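Local coordinates for restriction endonuclease LpnPI (Legionella pneumophila subsp. pneumophila str. Philadelphia 1, PDB 4RZL), which probably binds DNA carrying modified cytosine through this N-terminal SRA-type recognition domain and, as the whole enzyme, acts as a modification-dependent endonuclease, at residues D100-P105 / Q179-I184. Residues are numbered along the deposited sequence; the frame is centred on the assembly and turned at random.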
# COMPACT_ATOMS: atom_id res chain seq x y z
N ASP A 100 11.75 18.81 -7.03
CA ASP A 100 12.40 18.16 -5.90
C ASP A 100 11.64 16.90 -5.47
O ASP A 100 10.44 16.76 -5.71
CB ASP A 100 12.52 19.16 -4.74
CG ASP A 100 13.04 18.53 -3.45
OD1 ASP A 100 14.27 18.42 -3.30
OD2 ASP A 100 12.20 18.16 -2.59
N ILE A 101 12.36 15.98 -4.83
CA ILE A 101 11.83 14.68 -4.42
C ILE A 101 10.52 14.80 -3.63
O ILE A 101 9.63 13.97 -3.78
CB ILE A 101 12.91 13.91 -3.59
CG1 ILE A 101 12.38 12.58 -3.05
CG2 ILE A 101 13.43 14.77 -2.43
CD1 ILE A 101 13.50 11.67 -2.51
N HIS A 102 10.38 15.87 -2.84
CA HIS A 102 9.18 16.05 -2.01
C HIS A 102 8.09 16.88 -2.67
O HIS A 102 7.00 17.04 -2.11
CB HIS A 102 9.58 16.68 -0.68
CG HIS A 102 10.44 15.79 0.16
ND1 HIS A 102 11.66 16.18 0.66
CD2 HIS A 102 10.25 14.51 0.58
CE1 HIS A 102 12.18 15.20 1.36
NE2 HIS A 102 11.35 14.17 1.34
N ASP A 103 8.39 17.40 -3.85
CA ASP A 103 7.46 18.29 -4.56
C ASP A 103 6.67 17.50 -5.62
O ASP A 103 6.94 17.60 -6.81
CB ASP A 103 8.26 19.45 -5.17
CG ASP A 103 7.38 20.52 -5.82
OD1 ASP A 103 6.14 20.50 -5.64
OD2 ASP A 103 7.95 21.41 -6.49
N THR A 104 5.70 16.72 -5.17
CA THR A 104 4.93 15.87 -6.06
C THR A 104 3.45 16.17 -5.85
O THR A 104 3.05 16.57 -4.76
CB THR A 104 5.22 14.36 -5.83
OG1 THR A 104 4.64 13.93 -4.59
CG2 THR A 104 6.74 14.10 -5.82
N PRO A 105 2.65 16.02 -6.92
CA PRO A 105 1.23 16.41 -6.85
C PRO A 105 0.43 15.63 -5.79
O PRO A 105 -0.37 16.24 -5.08
CB PRO A 105 0.72 16.08 -8.26
CG PRO A 105 1.94 16.16 -9.13
CD PRO A 105 3.06 15.61 -8.28
N GLN A 179 15.88 12.69 -7.79
CA GLN A 179 15.78 11.71 -6.70
C GLN A 179 14.36 11.22 -6.46
O GLN A 179 13.39 11.94 -6.70
CB GLN A 179 16.35 12.30 -5.41
CG GLN A 179 17.85 12.54 -5.40
CD GLN A 179 18.33 13.04 -4.05
OE1 GLN A 179 17.90 14.11 -3.59
NE2 GLN A 179 19.19 12.26 -3.39
N ASN A 180 14.26 9.99 -5.98
CA ASN A 180 12.98 9.40 -5.65
C ASN A 180 13.18 8.46 -4.46
O ASN A 180 14.29 7.98 -4.22
CB ASN A 180 12.40 8.63 -6.86
CG ASN A 180 10.90 8.30 -6.71
OD1 ASN A 180 10.17 8.95 -5.94
ND2 ASN A 180 10.45 7.27 -7.43
N TYR A 181 12.12 8.19 -3.70
CA TYR A 181 12.27 7.30 -2.56
C TYR A 181 12.16 5.83 -2.95
O TYR A 181 11.34 5.44 -3.78
CB TYR A 181 11.22 7.61 -1.49
CG TYR A 181 11.59 8.76 -0.57
CD1 TYR A 181 12.86 8.83 0.02
CD2 TYR A 181 10.69 9.78 -0.32
CE1 TYR A 181 13.19 9.88 0.85
CE2 TYR A 181 11.02 10.83 0.51
CZ TYR A 181 12.27 10.88 1.09
OH TYR A 181 12.57 11.93 1.92
N ARG A 182 13.02 5.03 -2.33
CA ARG A 182 12.84 3.59 -2.28
C ARG A 182 12.46 3.26 -0.84
O ARG A 182 13.25 3.48 0.08
CB ARG A 182 14.11 2.87 -2.71
CG ARG A 182 14.08 1.36 -2.59
CD ARG A 182 15.45 0.85 -2.95
NE ARG A 182 15.56 -0.60 -3.00
CZ ARG A 182 16.02 -1.35 -2.01
NH1 ARG A 182 16.38 -0.78 -0.87
NH2 ARG A 182 16.10 -2.67 -2.15
N ALA A 183 11.24 2.78 -0.65
CA ALA A 183 10.70 2.57 0.69
C ALA A 183 10.45 1.10 0.96
O ALA A 183 9.89 0.41 0.11
CB ALA A 183 9.39 3.37 0.88
N ILE A 184 10.81 0.63 2.15
CA ILE A 184 10.66 -0.79 2.48
C ILE A 184 9.62 -0.97 3.60
O ILE A 184 9.68 -0.31 4.64
CB ILE A 184 12.02 -1.40 2.90
CG1 ILE A 184 13.05 -1.19 1.78
CG2 ILE A 184 11.87 -2.90 3.27
CD1 ILE A 184 14.34 -1.98 1.95
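The ring of Tyr181 carries Ile101 on one face and His102 at its edge. CD1 of Ile101 sits 3.7 Å above the centre of the phenol ring, almost directly along its normal, a nearly ideal CH-pi contact, while the imidazole meets the hydroxyl end close to both ring planes. The two rings lie oblique, their planes at 51°, and CG2 of Ile101 leans over the rim of one imidazole face, so a single branched side chain touches both aromatic groups. Two elements of the SRA-type DNA recognition domain are joined here: a type I beta turn, Asp100 to Asp103, in the loop after strand 87-91, and strand 176-187 of the large mixed sheet.

Isoleucine suits its place because it is apolar, branched and long enough for CD1 to reach the phenol face while CB stays by the Gln179 carbonyl. With CG1 anti to the backbone N (chi1 176°) and the chain extended to CD1, it slants over the strand backbone, CB lying 3.7 Å from Gln179 O and CD1 3.8 Å from Asn180 C. Asn180 points its CB away from the turn; its ND2 donates to Gly92 O, and its OD1 accepts from Asn94 N and Asn109 ND2. Asn109 ND2 also donates to Ile101 O, tying loop and strand to helix 108-119.

Histidine offers a flat ring with a polar nitrogen at its far end, which tyrosine's hydroxyl can meet; Lys113 of helix 108-119 touches both side chains. The turn itself is held by Asp100, whose OD2 accepts His102 N in an Asx turn at 2.9 Å, approached from above the carboxylate plane. His102 NE2 and Tyr181 OH lie 2.6 Å apart in a short, somewhat bent hydrogen bond (144°) that either partner could donate.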